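Adenylosuccinate lyase (Francisella tularensis subsp. tularensis SCHU S4, PDB 4EEI) probably catalyses the fumarate-releasing cleavage of adenylosuccinate to AMP and of the related succinylated imidazole ribotide, two steps of purine nucleotide biosynthesis. Local coordinates at residues L228-I233 against G279-L284; R241-H244 against F249-Y252; T274-G279 against L324-N329. One frame throughout, in Å; residues are numbered along the deposited sequence. Where two conformers were deposited one is given.

Interaction 1: residues L228-I233 against G279-L284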
loop_
_atom_site.group_PDB
_atom_site.type_symbol
_atom_site.label_atom_id
_atom_site.label_comp_id
_atom_site.label_asym_id
_atom_site.label_seq_id
_atom_site.Cartn_x
_atom_site.Cartn_y
_atom_site.Cartn_z
ATOM N N LEU B 228 -7.978 1.010 -9.975
ATOM C CA LEU B 228 -7.605 0.670 -11.350
ATOM C C LEU B 228 -7.817 1.867 -12.265
ATOM O O LEU B 228 -7.023 2.107 -13.191
ATOM C CB LEU B 228 -8.429 -0.519 -11.850
ATOM C CG LEU B 228 -8.171 -1.869 -11.180
ATOM C CD1 LEU B 228 -9.269 -2.847 -11.555
ATOM C CD2 LEU B 228 -6.828 -2.434 -11.618
ATOM N N ILE B 229 -8.894 2.614 -12.019
ATOM C CA ILE B 229 -9.127 3.853 -12.760
ATOM C C ILE B 229 -7.972 4.824 -12.510
ATOM O O ILE B 229 -7.511 5.514 -13.429
ATOM C CB ILE B 229 -10.463 4.502 -12.361
ATOM C CG1 ILE B 229 -11.628 3.627 -12.829
ATOM C CG2 ILE B 229 -10.594 5.927 -12.968
ATOM C CD1 ILE B 229 -12.999 4.064 -12.314
ATOM N N ALA B 230 -7.491 4.861 -11.271
ATOM C CA ALA B 230 -6.395 5.757 -10.914
ATOM C C ALA B 230 -5.140 5.441 -11.725
ATOM O O ALA B 230 -4.421 6.346 -12.151
ATOM C CB ALA B 230 -6.108 5.694 -9.408
ATOM N N SER B 231 -4.868 4.159 -11.937
ATOM C CA SER B 231 -3.759 3.763 -12.810
ATOM C C SER B 231 -3.964 4.201 -14.257
ATOM O O SER B 231 -3.010 4.562 -14.949
ATOM C CB SER B 231 -3.555 2.251 -12.768
ATOM O OG SER B 231 -2.934 1.894 -11.550
ATOM N N ALA B 232 -5.203 4.131 -14.726
ATOM C CA ALA B 232 -5.536 4.608 -16.069
ATOM C C ALA B 232 -5.321 6.120 -16.182
ATOM O O ALA B 232 -4.796 6.622 -17.187
ATOM C CB ALA B 232 -6.978 4.256 -16.404
ATOM N N ILE B 233 -5.756 6.850 -15.160
ATOM C CA ILE B 233 -5.569 8.298 -15.125
ATOM C C ILE B 233 -4.075 8.616 -15.138
ATOM O O ILE B 233 -3.623 9.511 -15.861
ATOM C CB ILE B 233 -6.231 8.911 -13.876
ATOM C CG1 ILE B 233 -7.757 8.858 -14.016
ATOM C CG2 ILE B 233 -5.764 10.353 -13.651
ATOM C CD1 ILE B 233 -8.496 9.200 -12.736
ATOM N N GLY B 279 -1.060 13.500 -9.065
ATOM C CA GLY B 279 -1.225 13.597 -7.620
ATOM C C GLY B 279 -2.548 13.001 -7.191
ATOM O O GLY B 279 -2.635 12.280 -6.186
ATOM N N MET B 280 -3.590 13.288 -7.960
ATOM C CA MET B 280 -4.911 12.761 -7.635
ATOM C C MET B 280 -4.909 11.248 -7.696
ATOM O O MET B 280 -5.512 10.583 -6.849
ATOM C CB MET B 280 -5.956 13.326 -8.595
ATOM C CG MET B 280 -6.081 14.835 -8.529
ATOM S SD MET B 280 -6.695 15.400 -6.924
ATOM C CE MET B 280 -6.555 17.175 -7.155
ATOM N N ALA B 281 -4.220 10.697 -8.687
ATOM C CA ALA B 281 -4.137 9.246 -8.829
ATOM C C ALA B 281 -3.460 8.600 -7.623
ATOM O O ALA B 281 -3.886 7.532 -7.173
ATOM C CB ALA B 281 -3.405 8.873 -10.111
ATOM N N ARG B 282 -2.396 9.225 -7.117
ATOM C CA ARG B 282 -1.701 8.686 -5.946
ATOM C C ARG B 282 -2.631 8.613 -4.738
ATOM O O ARG B 282 -2.563 7.671 -3.946
ATOM C CB ARG B 282 -0.458 9.518 -5.609
ATOM C CG ARG B 282 0.644 9.427 -6.646
ATOM C CD ARG B 282 1.867 10.259 -6.298
ATOM N NE ARG B 282 2.753 10.288 -7.459
ATOM C CZ ARG B 282 3.522 11.309 -7.813
ATOM N NH1 ARG B 282 3.565 12.419 -7.073
ATOM N NH2 ARG B 282 4.256 11.212 -8.914
ATOM N N MET B 283 -3.474 9.635 -4.602
ATOM C CA MET B 283 -4.440 9.691 -3.510
ATOM C C MET B 283 -5.450 8.547 -3.597
ATOM O O MET B 283 -5.700 7.858 -2.611
ATOM C CB MET B 283 -5.187 11.030 -3.514
ATOM C CG MET B 283 -4.333 12.246 -3.184
ATOM S SD MET B 283 -3.583 12.173 -1.540
ATOM C CE MET B 283 -4.997 11.683 -0.534
ATOM N N LEU B 284 -6.026 8.353 -4.783
ATOM C CA LEU B 284 -7.029 7.311 -5.019
ATOM C C LEU B 284 -6.438 5.941 -4.766
ATOM O O LEU B 284 -7.085 5.058 -4.188
ATOM C CB LEU B 284 -7.562 7.399 -6.455
ATOM C CG LEU B 284 -8.411 8.632 -6.766
ATOM C CD1 LEU B 284 -8.635 8.751 -8.277
ATOM C CD2 LEU B 284 -9.760 8.516 -6.049
#
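Ala-230 meets Ala-281 where two antiparallel helices of the central bundle of this fumarase/aspartase-family lyase run side by side, and the two residues interlock reciprocally. The methyl CB of Ala-281 lies 3.4 Å from Ala-230 O, while Ala-230 CB sits 3.6 Å from Ala-281 O. Each small side chain thus rests against the carbonyl of the other helix. Alanine suits both positions because nothing beyond CB has to be housed, and the segment axes can approach to 8.5 Å with their N-to-C directions 163° apart. Ala-230 CB also packs 3.7 Å from Leu-284 CB, one helical turn beyond Ala-281. There CG of Leu-284 stands anti to its own carbonyl carbon (chi1 -69°), and this torsion together with an extended chi2 leaves CD1 4.1 Å from Ala-230 CB.

The next two residues face other neighbours: Ser-231 OG is hydrogen-bonded to the backbone oxygen of Leu-292 of the third subunit, and Ala-232 packs on helix 151-173. One turn on from Ala-230, Ile-233 returns to the interface. Its CD1 stands 4.5 Å from Leu-284 CD1, a looser meeting of branched chains that widens the apolar seam begun by the alanines. On the other helix Arg-282 points away, and its NH1 is hydrogen-bonded to Asn-294 OD1 of the second subunit.

The side chains that meet are all apolar, the alanine methyls resting also on carbonyl oxygens of the facing helix. Cohesion therefore comes from van der Waals packing and exclusion of water, with close backbone approach rather than directional side-chain bonds setting the helix spacing.

Interaction 2: residues R241-H244 against F249-Y252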
loop_
_atom_site.group_PDB
_atom_site.type_symbol
_atom_site.label_atom_id
_atom_site.label_comp_id
_atom_site.label_asym_id
_atom_site.label_seq_id
_atom_site.Cartn_x
_atom_site.Cartn_y
_atom_site.Cartn_z
ATOM N N ARG B 241 2.405 14.216 -20.251
ATOM C CA ARG B 241 3.559 14.923 -19.682
ATOM C C ARG B 241 4.832 14.678 -20.484
ATOM O O ARG B 241 5.643 15.591 -20.672
ATOM C CB ARG B 241 3.768 14.528 -18.215
ATOM C CG ARG B 241 2.716 15.091 -17.251
ATOM C CD ARG B 241 2.771 14.372 -15.900
ATOM N NE ARG B 241 4.086 14.478 -15.275
ATOM C CZ ARG B 241 4.469 13.764 -14.222
ATOM N NH1 ARG B 241 3.635 12.890 -13.674
ATOM N NH2 ARG B 241 5.688 13.913 -13.727
ATOM N N HIS B 242 5.005 13.446 -20.947
ATOM C CA HIS B 242 6.125 13.087 -21.824
ATOM C C HIS B 242 6.079 13.856 -23.140
ATOM O O HIS B 242 7.082 14.403 -23.590
ATOM C CB HIS B 242 6.074 11.595 -22.169
ATOM C CG HIS B 242 6.646 10.701 -21.123
ATOM N ND1 HIS B 242 7.880 10.916 -20.548
ATOM C CD2 HIS B 242 6.176 9.544 -20.584
ATOM C CE1 HIS B 242 8.138 9.944 -19.686
ATOM N NE2 HIS B 242 7.112 9.108 -19.688
ATOM N N LEU B 243 4.910 13.870 -23.770
ATOM C CA LEU B 243 4.759 14.502 -25.071
ATOM C C LEU B 243 4.847 16.028 -24.969
ATOM O O LEU B 243 5.129 16.707 -25.952
ATOM C CB LEU B 243 3.430 14.081 -25.715
ATOM C CG LEU B 243 3.231 12.593 -26.016
ATOM C CD1 LEU B 243 1.799 12.363 -26.458
ATOM C CD2 LEU B 243 4.192 12.102 -27.091
ATOM N N HIS B 244 4.620 16.556 -23.768
ATOM C CA HIS B 244 4.581 17.998 -23.534
ATOM C C HIS B 244 5.989 18.561 -23.269
ATOM O O HIS B 244 6.217 19.755 -23.405
ATOM C CB HIS B 244 3.654 18.275 -22.340
ATOM C CG HIS B 244 3.163 19.686 -22.242
ATOM N ND1 HIS B 244 3.973 20.782 -22.440
ATOM C CD2 HIS B 244 1.938 20.177 -21.932
ATOM C CE1 HIS B 244 3.267 21.888 -22.271
ATOM N NE2 HIS B 244 2.029 21.544 -21.951
ATOM N N PHE B 249 7.837 18.089 -27.268
ATOM C CA PHE B 249 6.955 19.184 -27.667
ATOM C C PHE B 249 5.925 18.816 -28.740
ATOM O O PHE B 249 5.702 19.590 -29.669
ATOM C CB PHE B 249 7.754 20.415 -28.097
ATOM C CG PHE B 249 7.042 21.712 -27.837
ATOM C CD1 PHE B 249 6.308 21.889 -26.677
ATOM C CD2 PHE B 249 7.100 22.748 -28.751
ATOM C CE1 PHE B 249 5.647 23.077 -26.432
ATOM C CE2 PHE B 249 6.442 23.939 -28.514
ATOM C CZ PHE B 249 5.714 24.104 -27.352
ATOM N N GLU B 250 5.302 17.648 -28.622
ATOM C CA GLU B 250 4.325 17.225 -29.621
ATOM C C GLU B 250 2.905 17.684 -29.267
ATOM O O GLU B 250 2.039 17.759 -30.140
ATOM C CB GLU B 250 4.409 15.702 -29.824
ATOM C CG GLU B 250 5.705 15.277 -30.538
ATOM C CD GLU B 250 5.849 13.771 -30.750
ATOM O OE1 GLU B 250 4.929 13.003 -30.368
ATOM O OE2 GLU B 250 6.901 13.360 -31.303
ATOM N N VAL B 251 2.673 17.996 -27.991
ATOM C CA VAL B 251 1.392 18.570 -27.562
ATOM C C VAL B 251 1.635 19.655 -26.519
ATOM O O VAL B 251 2.719 19.734 -25.949
ATOM C CB VAL B 251 0.469 17.516 -26.890
ATOM C CG1 VAL B 251 0.280 16.294 -27.779
ATOM C CG2 VAL B 251 1.052 17.090 -25.541
ATOM N N TYR B 252 0.633 20.496 -26.275
ATOM C CA TYR B 252 0.647 21.325 -25.073
ATOM C C TYR B 252 -0.763 21.479 -24.519
ATOM O O TYR B 252 -1.736 21.423 -25.274
ATOM C CB TYR B 252 1.331 22.684 -25.291
ATOM C CG TYR B 252 0.683 23.644 -26.288
ATOM C CD1 TYR B 252 1.152 23.745 -27.598
ATOM C CD2 TYR B 252 -0.359 24.486 -25.904
ATOM C CE1 TYR B 252 0.585 24.638 -28.502
ATOM C CE2 TYR B 252 -0.932 25.374 -26.798
ATOM C CZ TYR B 252 -0.457 25.447 -28.093
ATOM O OH TYR B 252 -1.030 26.340 -28.973
#
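Leu-243 and Glu-250 meet at the turn by which the chain leaving helix 217-244 doubles back into the short strand 251-252. The grip is a shared backbone acceptor: Leu-243 O takes the N-H of Glu-250 at 2.8 Å, with an N-H...O angle of 145°, and a weak second bond from Val-251 N at 3.4 Å. Leu-243 and Val-251 add apolar packing, CB to CG2, at 3.8 Å, and Glu-250, its chain extended, brings OE1 to 3.5 Å from Leu-243 CD2.

Next comes His-244, whose CG is anti to its backbone N (chi1 -161°). This torsion carries the imidazole across the strand, where Tyr-252 CA lies over the ring face in a CH-pi contact, 3.7 Å from the centroid. Val-251 O sits over that same face, toward the rim; it also receives a CA-H...O contact from His-244 CA at 3.5 Å. Val-251 O is buried without a conventional hydrogen-bond partner in the model, so this weak contact may offset part of the cost. His-244 O is likewise buried and without such a partner, and meets the edge of the Phe-249 ring in its plane. A flat ring suits position 244 because it can lie against the backbone of an extended strand.

Farther out, Tyr-252 pairs by backbone hydrogen bonding with Val-335 in the two-stranded antiparallel sheet, and Trp-298 of the second subunit stacks on His-242. The other carboxylate oxygen of Glu-250, OE2, forms salt bridges with Arg-344 NH1 and Arg-139 NH2.

Interaction 3: residues T274-G279 against L324-N329. With AMP (adenosine monophosphate), chain C.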
loop_
_atom_site.group_PDB
_atom_site.type_symbol
_atom_site.label_atom_id
_atom_site.label_comp_id
_atom_site.label_asym_id
_atom_site.label_seq_id
_atom_site.Cartn_x
_atom_site.Cartn_y
_atom_site.Cartn_z
ATOM N N THR B 274 -1.998 17.683 -16.028
ATOM C CA THR B 274 -1.712 16.257 -15.940
ATOM C C THR B 274 -0.800 15.949 -14.748
ATOM O O THR B 274 -0.813 14.834 -14.216
ATOM C CB THR B 274 -1.167 15.700 -17.269
ATOM O OG1 THR B 274 -0.159 16.582 -17.782
ATOM C CG2 THR B 274 -2.301 15.618 -18.287
ATOM N N GLU B 275 -0.020 16.936 -14.312
ATOM C CA GLU B 275 0.771 16.758 -13.087
ATOM C C GLU B 275 -0.141 16.734 -11.860
ATOM O O GLU B 275 -0.040 15.845 -11.006
ATOM C CB GLU B 275 1.871 17.825 -12.978
ATOM C CG GLU B 275 3.004 17.567 -13.969
ATOM C CD GLU B 275 4.086 18.635 -13.967
ATOM O OE1 GLU B 275 4.148 19.459 -13.020
ATOM O OE2 GLU B 275 4.889 18.646 -14.929
ATOM N N ASN B 276 -1.054 17.693 -11.789
ATOM C CA ASN B 276 -2.098 17.681 -10.763
ATOM C C ASN B 276 -2.830 16.342 -10.707
ATOM O O ASN B 276 -3.043 15.782 -9.627
ATOM C CB ASN B 276 -3.102 18.824 -11.005
ATOM C CG ASN B 276 -4.255 18.815 -10.000
ATOM O OD1 ASN B 276 -5.242 18.107 -10.187
ATOM N ND2 ASN B 276 -4.132 19.609 -8.934
ATOM N N LEU B 277 -3.184 15.805 -11.874
ATOM C CA LEU B 277 -3.966 14.570 -11.925
ATOM C C LEU B 277 -3.131 13.352 -11.522
ATOM O O LEU B 277 -3.662 12.340 -11.073
ATOM C CB LEU B 277 -4.579 14.376 -13.312
ATOM C CG LEU B 277 -5.571 15.460 -13.726
ATOM C CD1 LEU B 277 -5.847 15.411 -15.214
ATOM C CD2 LEU B 277 -6.864 15.329 -12.947
ATOM N N THR B 278 -1.819 13.448 -11.680
ATOM C CA THR B 278 -0.949 12.377 -11.216
ATOM C C THR B 278 -1.027 12.326 -9.685
ATOM O O THR B 278 -1.069 11.241 -9.075
ATOM C CB THR B 278 0.493 12.623 -11.700
ATOM O OG1 THR B 278 0.510 12.633 -13.143
ATOM C CG2 THR B 278 1.426 11.521 -11.190
ATOM N N GLY B 279 -1.060 13.500 -9.065
ATOM C CA GLY B 279 -1.225 13.597 -7.620
ATOM C C GLY B 279 -2.548 13.001 -7.191
ATOM O O GLY B 279 -2.635 12.280 -6.186
ATOM N N LEU B 324 -11.798 13.099 -13.087
ATOM C CA LEU B 324 -12.376 12.700 -14.376
ATOM C C LEU B 324 -12.826 13.912 -15.183
ATOM O O LEU B 324 -12.705 13.924 -16.410
ATOM C CB LEU B 324 -13.558 11.750 -14.183
ATOM C CG LEU B 324 -13.216 10.382 -13.586
ATOM C CD1 LEU B 324 -14.488 9.654 -13.229
ATOM C CD2 LEU B 324 -12.406 9.564 -14.595
ATOM N N ARG B 325 -13.376 14.919 -14.508
ATOM C CA ARG B 325 -13.814 16.138 -15.196
ATOM C C ARG B 325 -12.633 16.943 -15.678
ATOM O O ARG B 325 -12.643 17.485 -16.791
ATOM C CB ARG B 325 -14.693 16.999 -14.282
ATOM C CG ARG B 325 -15.987 16.321 -13.863
ATOM C CD ARG B 325 -16.922 17.267 -13.133
ATOM N NE ARG B 325 -18.150 16.573 -12.737
ATOM C CZ ARG B 325 -19.106 17.110 -11.986
ATOM N NH1 ARG B 325 -18.984 18.350 -11.535
ATOM N NH2 ARG B 325 -20.180 16.397 -11.681
ATOM N N ARG B 326 -11.607 17.052 -14.842
ATOM C CA ARG B 326 -10.453 17.874 -15.230
ATOM C C ARG B 326 -9.671 17.204 -16.362
ATOM O O ARG B 326 -9.226 17.874 -17.305
ATOM C CB ARG B 326 -9.534 18.148 -14.037
ATOM C CG ARG B 326 -8.284 18.931 -14.417
ATOM C CD ARG B 326 -7.541 19.494 -13.210
ATOM N NE ARG B 326 -6.465 20.388 -13.646
ATOM C CZ ARG B 326 -5.791 21.199 -12.842
ATOM N NH1 ARG B 326 -6.076 21.229 -11.546
ATOM N NH2 ARG B 326 -4.839 21.984 -13.339
ATOM N N MET B 327 -9.513 15.886 -16.281
ATOM C CA MET B 327 -8.850 15.158 -17.364
ATOM C C MET B 327 -9.620 15.275 -18.676
ATOM O O MET B 327 -9.024 15.442 -19.732
ATOM C CB MET B 327 -8.660 13.687 -17.006
ATOM C CG MET B 327 -7.984 12.896 -18.145
ATOM S SD MET B 327 -6.279 13.443 -18.474
ATOM C CE MET B 327 -5.402 12.367 -17.335
ATOM N N LYS B 328 -10.946 15.190 -18.617
ATOM C CA LYS B 328 -11.746 15.369 -19.831
ATOM C C LYS B 328 -11.540 16.747 -20.446
ATOM O O LYS B 328 -11.350 16.878 -21.665
ATOM C CB LYS B 328 -13.235 15.133 -19.552
ATOM C CG LYS B 328 -14.146 15.481 -20.739
ATOM C CD LYS B 328 -15.463 16.049 -20.240
ATOM C CE LYS B 328 -16.548 16.060 -21.305
ATOM N NZ LYS B 328 -16.256 16.927 -22.491
ATOM N N ASN B 329 -11.556 17.786 -19.618
ATOM C CA ASN B 329 -11.367 19.129 -20.162
ATOM C C ASN B 329 -9.955 19.299 -20.719
ATOM O O ASN B 329 -9.760 19.954 -21.736
ATOM C CB ASN B 329 -11.666 20.185 -19.098
ATOM C CG ASN B 329 -13.143 20.272 -18.756
ATOM O OD1 ASN B 329 -14.009 20.148 -19.630
ATOM N ND2 ASN B 329 -13.439 20.502 -17.476
HETATM P P AMP C . -2.142 22.235 -7.602
HETATM O O1P AMP C . -3.635 22.323 -7.423
HETATM O O2P AMP C . -1.702 21.233 -8.637
HETATM O O3P AMP C . -1.376 22.167 -6.308
HETATM O "O5'" AMP C . -1.739 23.657 -8.233
HETATM C "C5'" AMP C . -0.372 24.017 -8.415
HETATM C "C4'" AMP C . -0.278 25.523 -8.619
HETATM O "O4'" AMP C . 1.088 25.926 -8.739
HETATM C "C3'" AMP C . -0.981 25.943 -9.897
HETATM O "O3'" AMP C . -1.770 27.103 -9.629
HETATM C "C2'" AMP C . 0.136 26.300 -10.852
HETATM O "O2'" AMP C . -0.246 27.378 -11.705
HETATM C "C1'" AMP C . 1.260 26.712 -9.921
HETATM N N9 AMP C . 2.589 26.472 -10.532
HETATM C C8 AMP C . 2.836 26.216 -11.828
HETATM N N7 AMP C . 4.166 26.052 -12.046
HETATM C C5 AMP C . 4.790 26.207 -10.865
HETATM C C6 AMP C . 6.187 26.163 -10.381
HETATM N N6 AMP C . 7.212 25.912 -11.229
HETATM N N1 AMP C . 6.404 26.381 -9.066
HETATM C C2 AMP C . 5.395 26.631 -8.213
HETATM N N3 AMP C . 4.104 26.686 -8.583
HETATM C C4 AMP C . 3.745 26.485 -9.871
#
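Asn-276 and Arg-326 stack between two antiparallel helices, 272-293 and 304-333, of the central helical bundle. Starting at CB, Asn-276 lies 3.8 Å above one face of the Arg-326 guanidinium, toward its rim. CG is anti to the backbone N (chi1 177°), which carries the amide toward Arg-326; chi2 then turns it against the guanidinium, their planes 24° apart and CG 3.4 Å from Arg-326 NH1. OD1 continues this stack beside NH1. At the other tip, ND2 gives a practically straight hydrogen bond, 2.9 Å and 179°, to O2P of the bound AMP. An amide suits the place: its flat group can stack while its N-H reaches the phosphate.

Arg-326 is thus a second-shell residue to the nucleotide, itself held by Tyr-322 OH at NH1 and Ser-273 OG at NE. The site spans subunits, since Ser-306 and Arg-310 of the second subunit also bind this AMP.

Deeper in, Leu-277 packs between the helices. Its CD2 lies 4.0 Å from Arg-326 CB, using the arginine's aliphatic base. Met-327, bent at both chi2 and chi3, brings CE to 3.7 Å from Leu-277 CD1.

Overall arrangement
Helix 272-293 joins interactions 1 and 3: it packs on helix 217-244 in one and on helix 304-333 in the other, sharing Gly-279. Their centres are 10 Å apart and they touch through Ile-233, which meets Met-327 and Leu-277. Along the chain these two alternate, whereas interaction 2 is nested within the loop that interaction 1 closes and ends before interaction 3 begins. Interaction 2 lies at the far end of helix 217-244, its centre 20 Å from interaction 1 and 15 Å from interaction 3, where Arg-241 NH1 makes a weak, probable hydrogen bond to Thr-278 OG1. Three bundle helices thus link a chain reversal, a buried helix-helix contact flanked by neighbouring subunits and a nucleotide site.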